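Local atomic coordinates of DUF309 domain-containing protein (PDB entry 2CXD), a protein that is of unknown function but folds as a small all-helical domain of the DUF309 family from Thermus thermophilus. Residues 3-8 with 75-80; 32-37 with 71-76; 47-52 with 89-94. All blocks are in the same frame, centred on the assembly; numbering follows the deposited sequence.

Contact 1 (3-8 with 75-80); sequences PDWEEV and PLMGLD
The indole of Trp5 and the side chain of Leu79 meet at about a right angle, the leucine standing over one face of the ring system. Its CD2 sits 3.6 Å from the centroid of the six-membered ring and 10° off the ring normal, a CH-pi contact of nearly vertical approach, while CB of Leu79 lies above the same face nearer the five-membered ring. Leu79 lies across the indole because its chi1 of 173° turns CG away from the backbone N, so that the whole branch takes part instead of one methyl. The opposite face is approached toward its rim by CB of Pro3, from the same segment as the tryptophan. At the edge of the indole, NE1 of Trp5 reaches the carbonyl O of Met77 at 2.8 Å; the bond is weak because the N-H points well off the acceptor, at 119°.

That carbonyl belongs to a type I' beta turn from Leu76 to Leu79 in the loop ahead of helix 81-92. Met77 and Gly78 both have the positive phi that defines such a turn, and glycine readily takes it at Gly78, the third residue of the turn. Facing it is the first turn of helix 5-13, N-capped by Asp4, whose OD1 takes the N-H of Glu7 at 3.1 Å from above the carboxylate plane. Met77, a selenomethionine, is bent at chi3 and brings CE to 3.5 Å from CD of Pro3, a tight contact between side chains that cross almost perpendicularly. Leu24 of helix 17-30 and Leu39 of helix 33-53 also pack on both Pro3 and Trp5.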
loop_
_atom_site.group_PDB
_atom_site.type_symbol
_atom_site.label_atom_id
_atom_site.label_comp_id
_atom_site.label_asym_id
_atom_site.label_seq_id
_atom_site.Cartn_x
_atom_site.Cartn_y
_atom_site.Cartn_z
ATOM N N PRO A 3 -1.424 12.958 0.414
ATOM C CA PRO A 3 -2.549 12.268 -0.226
ATOM C C PRO A 3 -3.851 12.410 0.551
ATOM O O PRO A 3 -3.844 12.660 1.755
ATOM C CB PRO A 3 -2.087 10.808 -0.275
ATOM C CG PRO A 3 -0.589 10.875 -0.078
ATOM C CD PRO A 3 -0.433 11.988 0.907
ATOM N N ASP A 4 -4.967 12.268 -0.153
ATOM C CA ASP A 4 -6.279 12.325 0.480
ATOM C C ASP A 4 -6.598 10.857 0.754
ATOM O O ASP A 4 -7.169 10.173 -0.093
ATOM C CB ASP A 4 -7.322 12.903 -0.480
ATOM C CG ASP A 4 -8.688 13.052 0.164
ATOM O OD1 ASP A 4 -9.096 12.142 0.916
ATOM O OD2 ASP A 4 -9.358 14.073 -0.088
ATOM N N TRP A 5 -6.213 10.373 1.928
ATOM C CA TRP A 5 -6.446 8.976 2.268
ATOM C C TRP A 5 -7.892 8.532 2.128
ATOM O O TRP A 5 -8.155 7.366 1.850
ATOM C CB TRP A 5 -5.926 8.681 3.675
ATOM C CG TRP A 5 -4.435 8.780 3.745
ATOM C CD1 TRP A 5 -3.705 9.640 4.509
ATOM C CD2 TRP A 5 -3.491 8.033 2.966
ATOM N NE1 TRP A 5 -2.364 9.484 4.251
ATOM C CE2 TRP A 5 -2.204 8.503 3.308
ATOM C CE3 TRP A 5 -3.607 7.013 2.012
ATOM C CZ2 TRP A 5 -1.038 7.990 2.729
ATOM C CZ3 TRP A 5 -2.448 6.501 1.437
ATOM C CH2 TRP A 5 -1.180 6.992 1.798
ATOM N N GLU A 6 -8.834 9.450 2.310
ATOM C CA GLU A 6 -10.236 9.082 2.165
ATOM C C GLU A 6 -10.490 8.688 0.713
ATOM O O GLU A 6 -11.243 7.754 0.432
ATOM C CB GLU A 6 -11.149 10.243 2.577
ATOM C CG GLU A 6 -11.143 10.519 4.079
ATOM C CD GLU A 6 -11.578 9.312 4.904
ATOM O OE1 GLU A 6 -12.741 8.875 4.757
ATOM O OE2 GLU A 6 -10.757 8.798 5.698
ATOM N N GLU A 7 -9.850 9.399 -0.212
ATOM C CA GLU A 7 -10.002 9.097 -1.630
ATOM C C GLU A 7 -9.320 7.760 -1.927
ATOM O O GLU A 7 -9.883 6.894 -2.599
ATOM C CB GLU A 7 -9.362 10.196 -2.488
ATOM C CG GLU A 7 -9.465 9.937 -3.991
ATOM C CD GLU A 7 -8.515 10.798 -4.814
ATOM O OE1 GLU A 7 -8.503 10.647 -6.054
ATOM O OE2 GLU A 7 -7.776 11.620 -4.227
ATOM N N VAL A 8 -8.102 7.602 -1.422
ATOM C CA VAL A 8 -7.335 6.377 -1.636
ATOM C C VAL A 8 -8.034 5.163 -1.026
ATOM O O VAL A 8 -8.137 4.114 -1.661
ATOM C CB VAL A 8 -5.915 6.503 -1.036
ATOM C CG1 VAL A 8 -5.125 5.215 -1.268
ATOM C CG2 VAL A 8 -5.191 7.686 -1.669
ATOM N N PRO A 75 -0.977 5.437 13.583
ATOM C CA PRO A 75 -1.007 5.936 12.201
ATOM C C PRO A 75 0.208 6.748 11.761
ATOM O O PRO A 75 1.073 7.088 12.565
ATOM C CB PRO A 75 -2.295 6.755 12.161
ATOM C CG PRO A 75 -2.376 7.296 13.552
ATOM C CD PRO A 75 -2.010 6.100 14.398
ATOM N N LEU A 76 0.264 7.035 10.464
ATOM C CA LEU A 76 1.345 7.812 9.873
ATOM C C LEU A 76 0.700 8.539 8.701
ATOM O O LEU A 76 0.029 7.918 7.878
ATOM C CB LEU A 76 2.463 6.887 9.377
ATOM C CG LEU A 76 3.868 7.474 9.205
ATOM C CD1 LEU A 76 4.773 6.409 8.609
ATOM C CD2 LEU A 76 3.845 8.697 8.309
HETATM N N MSE A 77 0.900 9.852 8.629
HETATM C CA MSE A 77 0.303 10.659 7.570
HETATM C C MSE A 77 -1.215 10.561 7.646
HETATM O O MSE A 77 -1.909 10.777 6.654
HETATM C CB MSE A 77 0.764 10.192 6.184
HETATM C CG MSE A 77 2.222 10.471 5.855
HETATM SE SE MSE A 77 2.586 10.179 3.963
HETATM C CE MSE A 77 2.051 11.908 3.302
ATOM N N GLY A 78 -1.725 10.228 8.828
ATOM C CA GLY A 78 -3.162 10.104 9.013
ATOM C C GLY A 78 -3.728 8.796 8.481
ATOM O O GLY A 78 -4.941 8.655 8.317
ATOM N N LEU A 79 -2.856 7.830 8.213
ATOM C CA LEU A 79 -3.300 6.544 7.691
ATOM C C LEU A 79 -3.003 5.375 8.621
ATOM O O LEU A 79 -1.900 5.259 9.156
ATOM C CB LEU A 79 -2.643 6.272 6.330
ATOM C CG LEU A 79 -2.864 4.887 5.712
ATOM C CD1 LEU A 79 -4.310 4.743 5.277
ATOM C CD2 LEU A 79 -1.931 4.694 4.522
ATOM N N ASP A 80 -3.999 4.519 8.820
ATOM C CA ASP A 80 -3.825 3.323 9.632
ATOM C C ASP A 80 -3.401 2.265 8.622
ATOM O O ASP A 80 -4.234 1.561 8.045
ATOM C CB ASP A 80 -5.136 2.909 10.297
ATOM C CG ASP A 80 -5.063 1.521 10.905
ATOM O OD1 ASP A 80 -3.942 1.017 11.117
ATOM O OD2 ASP A 80 -6.127 0.935 11.175
#

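Contact 2 (32-37 with 71-76)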
loop_
_atom_site.group_PDB
_atom_site.type_symbol
_atom_site.label_atom_id
_atom_site.label_comp_id
_atom_site.label_asym_id
_atom_site.label_seq_id
_atom_site.Cartn_x
_atom_site.Cartn_y
_atom_site.Cartn_z
ATOM N N THR A 32 10.213 11.462 1.298
ATOM C CA THR A 32 11.503 11.111 1.882
ATOM C C THR A 32 11.285 10.436 3.236
ATOM O O THR A 32 10.193 10.505 3.806
ATOM C CB THR A 32 12.386 12.368 2.083
ATOM O OG1 THR A 32 13.718 11.969 2.423
ATOM C CG2 THR A 32 11.828 13.244 3.201
ATOM N N GLY A 33 12.324 9.773 3.735
ATOM C CA GLY A 33 12.242 9.113 5.026
ATOM C C GLY A 33 11.096 8.137 5.227
ATOM O O GLY A 33 10.793 7.334 4.344
ATOM N N GLU A 34 10.460 8.209 6.396
ATOM C CA GLU A 34 9.359 7.311 6.725
ATOM C C GLU A 34 8.139 7.494 5.839
ATOM O O GLU A 34 7.436 6.531 5.559
ATOM C CB GLU A 34 8.946 7.472 8.192
ATOM C CG GLU A 34 10.007 7.038 9.183
ATOM C CD GLU A 34 9.486 6.971 10.607
ATOM O OE1 GLU A 34 8.850 7.953 11.060
ATOM O OE2 GLU A 34 9.724 5.941 11.275
ATOM N N GLU A 35 7.877 8.728 5.416
ATOM C CA GLU A 35 6.735 8.996 4.547
ATOM C C GLU A 35 6.909 8.281 3.211
ATOM O O GLU A 35 5.940 7.785 2.631
ATOM C CB GLU A 35 6.571 10.500 4.317
ATOM C CG GLU A 35 5.990 11.247 5.511
ATOM C CD GLU A 35 5.860 12.738 5.263
ATOM O OE1 GLU A 35 5.301 13.125 4.214
ATOM O OE2 GLU A 35 6.312 13.525 6.120
ATOM N N ARG A 36 8.143 8.230 2.721
ATOM C CA ARG A 36 8.428 7.551 1.461
ATOM C C ARG A 36 8.234 6.044 1.641
ATOM O O ARG A 36 7.682 5.368 0.767
ATOM C CB ARG A 36 9.863 7.828 1.011
ATOM C CG ARG A 36 10.160 7.327 -0.399
ATOM C CD ARG A 36 11.615 7.562 -0.788
ATOM N NE ARG A 36 11.885 7.167 -2.171
ATOM C CZ ARG A 36 11.656 7.934 -3.231
ATOM N NH1 ARG A 36 11.153 9.152 -3.079
ATOM N NH2 ARG A 36 11.934 7.481 -4.447
ATOM N N ARG A 37 8.694 5.523 2.776
ATOM C CA ARG A 37 8.557 4.098 3.067
ATOM C C ARG A 37 7.079 3.732 3.180
ATOM O O ARG A 37 6.659 2.669 2.726
ATOM C CB ARG A 37 9.268 3.737 4.375
ATOM C CG ARG A 37 10.780 3.772 4.320
ATOM C CD ARG A 37 11.351 3.590 5.717
ATOM N NE ARG A 37 10.871 2.356 6.332
ATOM C CZ ARG A 37 11.008 2.055 7.620
ATOM N NH1 ARG A 37 11.612 2.901 8.441
ATOM N NH2 ARG A 37 10.547 0.900 8.086
ATOM N N GLY A 71 8.254 -1.425 11.428
ATOM C CA GLY A 71 8.747 -0.443 12.377
ATOM C C GLY A 71 8.210 0.971 12.271
ATOM O O GLY A 71 8.588 1.833 13.061
ATOM N N LEU A 72 7.335 1.227 11.307
ATOM C CA LEU A 72 6.775 2.563 11.154
ATOM C C LEU A 72 5.726 2.861 12.214
ATOM O O LEU A 72 5.029 1.962 12.693
ATOM C CB LEU A 72 6.108 2.726 9.783
ATOM C CG LEU A 72 6.933 2.778 8.495
ATOM C CD1 LEU A 72 5.988 3.004 7.312
ATOM C CD2 LEU A 72 7.950 3.908 8.574
ATOM N N PRO A 73 5.612 4.129 12.617
ATOM C CA PRO A 73 4.588 4.412 13.617
ATOM C C PRO A 73 3.248 4.267 12.895
ATOM O O PRO A 73 3.188 4.334 11.659
ATOM C CB PRO A 73 4.889 5.855 14.021
ATOM C CG PRO A 73 5.528 6.433 12.788
ATOM C CD PRO A 73 6.445 5.317 12.363
ATOM N N CYS A 74 2.184 4.038 13.653
ATOM C CA CYS A 74 0.857 3.897 13.072
ATOM C C CYS A 74 -0.141 4.494 14.050
ATOM O O CYS A 74 -0.173 4.108 15.221
ATOM C CB CYS A 74 0.532 2.424 12.824
ATOM S SG CYS A 74 -1.016 2.139 11.930
ATOM N N PRO A 75 -0.977 5.437 13.583
ATOM C CA PRO A 75 -1.007 5.936 12.201
ATOM C C PRO A 75 0.208 6.748 11.761
ATOM O O PRO A 75 1.073 7.088 12.565
ATOM C CB PRO A 75 -2.295 6.755 12.161
ATOM C CG PRO A 75 -2.376 7.296 13.552
ATOM C CD PRO A 75 -2.010 6.100 14.398
ATOM N N LEU A 76 0.264 7.035 10.464
ATOM C CA LEU A 76 1.345 7.812 9.873
ATOM C C LEU A 76 0.700 8.539 8.701
ATOM O O LEU A 76 0.029 7.918 7.878
ATOM C CB LEU A 76 2.463 6.887 9.377
ATOM C CG LEU A 76 3.868 7.474 9.205
ATOM C CD1 LEU A 76 4.773 6.409 8.609
ATOM C CD2 LEU A 76 3.845 8.697 8.309
#
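Apolar contact dominates where Leu72 passes Glu34, the two side chains sliding by each other in opposite directions. CD2 of Leu72 rests 3.7 Å from CB of Glu34, and the methyl runs along the aliphatic stem of Glu34 and on to OE2 of its carboxylate, 3.8 Å away. Leu76 supplies a second hydrophobic touch from farther along the loop: its CD1 comes within 4.3 Å of CB of Glu34, and its CD2 lies 4.4 Å from CG of Glu35. Both leucines also pack on Leu38, one residue beyond the segment.

The helical partner is the opening of helix 33-53. Against it lies the irregular, proline-containing connection from helix 59-69 to helix 81-92, which thus packs on the first turns of a helix distant in sequence within an all-helical chain. The indole NE1 of Trp81 also donates a hydrogen bond to the carbonyl O of Pro73, tying the loop to helix 81-92.

Contacts of charged groups with carbon form the second class. CD2 of Leu72 is centred over one face of the Arg37 guanidinium, 3.7 Å from CZ. A bend at chi3 (56°) turns the end of Arg37 over this methyl, and the planar group is tied by NE to the carbonyl O of Arg68, with a weak bond from NH2 to that of Glu70. The carboxylate of Glu34 ends at Pro73, OE2 standing 3.5 Å from CD of the proline ring.

Contact 3 (47-52 with 89-94); sequences AALHQR and RRRLGA
Segment 47-52 of helix 33-53 and the last turn of helix 81-92 come closest at Leu49 and Leu92, whose CA atoms are 6.9 Å apart. The chain leaves helical angles at Gly93, whose positive phi (69°), with the bonds from Ala94 N to Arg89 O and from Gly93 N to Arg90 O, makes a Schellman motif at the C-terminus of the chain. Leu92, just before the glycine, is the central side chain of the contact. Its CD1 lies 3.9 Å from CB of Ala48, and its CG is met by CD2 of Leu49, the two leucines crossing at about a right angle.

The join therefore fastens the end of the chain to the later part of helix 33-53 within the helical bundle, where Leu62 of helix 59-69 also packs on Leu92. CD2 of Leu49 further touches CB of Arg91 at 3.6 Å, while the charged end of Arg91 is salt-bridged to Glu87. Arg52, bent at chi2 and chi3 (65° and 73°), curls over Leu92: CD2 of Leu92 is 3.6 Å from CB of Arg52 and lies over the guanidinium face. NH1 of Arg52 gives a weak bond of 3.4 Å to the carbonyl O of Leu92. Replacing Arg52 by an alanine would take away the guanidinium and the stem beyond CB, and is likely to leave the Leu92 carbonyl without this donor and CD2 less covered.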
loop_
_atom_site.group_PDB
_atom_site.type_symbol
_atom_site.label_atom_id
_atom_site.label_comp_id
_atom_site.label_asym_id
_atom_site.label_seq_id
_atom_site.Cartn_x
_atom_site.Cartn_y
_atom_site.Cartn_z
ATOM N N ALA A 47 0.056 -3.587 -5.494
ATOM C CA ALA A 47 0.664 -4.345 -6.584
ATOM C C ALA A 47 0.570 -5.855 -6.346
ATOM O O ALA A 47 0.323 -6.623 -7.276
ATOM C CB ALA A 47 2.130 -3.931 -6.754
ATOM N N ALA A 48 0.781 -6.274 -5.102
ATOM C CA ALA A 48 0.710 -7.685 -4.745
ATOM C C ALA A 48 -0.716 -8.198 -4.925
ATOM O O ALA A 48 -0.928 -9.290 -5.441
ATOM C CB ALA A 48 1.167 -7.885 -3.295
ATOM N N LEU A 49 -1.690 -7.394 -4.500
ATOM C CA LEU A 49 -3.095 -7.761 -4.610
ATOM C C LEU A 49 -3.555 -7.791 -6.064
ATOM O O LEU A 49 -4.355 -8.640 -6.451
ATOM C CB LEU A 49 -3.956 -6.795 -3.798
ATOM C CG LEU A 49 -3.828 -6.976 -2.280
ATOM C CD1 LEU A 49 -4.423 -5.781 -1.549
ATOM C CD2 LEU A 49 -4.510 -8.285 -1.872
ATOM N N HIS A 50 -3.049 -6.861 -6.867
ATOM C CA HIS A 50 -3.398 -6.816 -8.279
ATOM C C HIS A 50 -2.841 -8.057 -8.962
ATOM O O HIS A 50 -3.491 -8.635 -9.831
ATOM C CB HIS A 50 -2.810 -5.575 -8.947
ATOM C CG HIS A 50 -3.045 -5.528 -10.426
ATOM N ND1 HIS A 50 -4.302 -5.377 -10.972
ATOM C CD2 HIS A 50 -2.193 -5.658 -11.469
ATOM C CE1 HIS A 50 -4.212 -5.418 -12.290
ATOM N NE2 HIS A 50 -2.944 -5.588 -12.617
ATOM N N GLN A 51 -1.631 -8.459 -8.573
ATOM C CA GLN A 51 -1.010 -9.648 -9.156
ATOM C C GLN A 51 -1.754 -10.924 -8.778
ATOM O O GLN A 51 -1.899 -11.832 -9.602
ATOM C CB GLN A 51 0.453 -9.750 -8.735
ATOM C CG GLN A 51 1.342 -8.721 -9.423
ATOM C CD GLN A 51 1.234 -8.782 -10.938
ATOM O OE1 GLN A 51 1.547 -9.801 -11.554
ATOM N NE2 GLN A 51 0.781 -7.686 -11.547
ATOM N N ARG A 52 -2.227 -10.992 -7.537
ATOM C CA ARG A 52 -2.974 -12.161 -7.081
ATOM C C ARG A 52 -4.262 -12.262 -7.894
ATOM O O ARG A 52 -4.679 -13.355 -8.286
ATOM C CB ARG A 52 -3.289 -12.044 -5.583
ATOM C CG ARG A 52 -4.304 -13.072 -5.066
ATOM C CD ARG A 52 -3.804 -14.518 -5.140
ATOM N NE ARG A 52 -2.782 -14.831 -4.139
ATOM C CZ ARG A 52 -1.481 -14.582 -4.274
ATOM N NH1 ARG A 52 -0.641 -14.904 -3.297
ATOM N NH2 ARG A 52 -1.012 -14.024 -5.385
ATOM N N ARG A 89 -2.747 -9.403 3.820
ATOM C CA ARG A 89 -2.297 -10.742 4.196
ATOM C C ARG A 89 -3.429 -11.755 4.102
ATOM O O ARG A 89 -3.219 -12.879 3.640
ATOM C CB ARG A 89 -1.735 -10.748 5.621
ATOM C CG ARG A 89 -0.318 -10.218 5.739
ATOM C CD ARG A 89 0.015 -9.949 7.191
ATOM N NE ARG A 89 1.388 -9.495 7.372
ATOM C CZ ARG A 89 1.828 -8.888 8.469
ATOM N NH1 ARG A 89 3.094 -8.508 8.554
ATOM N NH2 ARG A 89 0.997 -8.650 9.474
ATOM N N ARG A 90 -4.625 -11.366 4.543
ATOM C CA ARG A 90 -5.770 -12.268 4.481
ATOM C C ARG A 90 -6.111 -12.598 3.030
ATOM O O ARG A 90 -6.290 -13.766 2.678
ATOM C CB ARG A 90 -6.996 -11.655 5.171
ATOM C CG ARG A 90 -6.869 -11.505 6.682
ATOM C CD ARG A 90 -8.239 -11.280 7.332
ATOM N NE ARG A 90 -8.876 -10.041 6.884
ATOM C CZ ARG A 90 -8.589 -8.835 7.366
ATOM N NH1 ARG A 90 -9.215 -7.767 6.896
ATOM N NH2 ARG A 90 -7.684 -8.695 8.328
ATOM N N ARG A 91 -6.191 -11.569 2.189
ATOM C CA ARG A 91 -6.510 -11.759 0.775
ATOM C C ARG A 91 -5.446 -12.539 0.008
ATOM O O ARG A 91 -5.757 -13.240 -0.956
ATOM C CB ARG A 91 -6.713 -10.407 0.082
ATOM C CG ARG A 91 -7.968 -9.661 0.502
ATOM C CD ARG A 91 -8.024 -8.312 -0.177
ATOM N NE ARG A 91 -9.187 -7.524 0.230
ATOM C CZ ARG A 91 -10.433 -7.752 -0.172
ATOM N NH1 ARG A 91 -11.413 -6.973 0.260
ATOM N NH2 ARG A 91 -10.703 -8.750 -1.011
ATOM N N LEU A 92 -4.193 -12.405 0.427
ATOM C CA LEU A 92 -3.091 -13.087 -0.241
ATOM C C LEU A 92 -2.834 -14.475 0.339
ATOM O O LEU A 92 -1.993 -15.216 -0.163
ATOM C CB LEU A 92 -1.821 -12.233 -0.154
ATOM C CG LEU A 92 -1.887 -10.885 -0.889
ATOM C CD1 LEU A 92 -0.675 -10.031 -0.552
ATOM C CD2 LEU A 92 -1.962 -11.141 -2.387
ATOM N N GLY A 93 -3.570 -14.820 1.391
ATOM C CA GLY A 93 -3.411 -16.123 2.017
ATOM C C GLY A 93 -2.085 -16.262 2.738
ATOM O O GLY A 93 -1.573 -17.369 2.908
ATOM N N ALA A 94 -1.530 -15.131 3.160
ATOM C CA ALA A 94 -0.257 -15.108 3.867
ATOM C C ALA A 94 -0.478 -14.694 5.317
ATOM O O ALA A 94 0.233 -13.779 5.789
ATOM C CB ALA A 94 0.702 -14.134 3.183
ATOM O OXT ALA A 94 -1.360 -15.296 5.964
#

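Contacts 1 and 2 are neighbours, with centres about 12 Å apart, and both end on the loop between helices 59-69 and 81-92, sharing Pro75 and Leu76. One part of that loop faces helix 5-13 and the other the start of helix 33-53; they touch directly where CE of Met77 lies 3.6 Å from OE1 of Glu35. Contact 3 stands on the other side of the chain's centre, its centre about 20 Å from that of contact 1 and about 21 Å from that of contact 2. Helix 33-53 nevertheless joins contacts 2 and 3, meeting the loop near its beginning and the C-terminal turn toward its end.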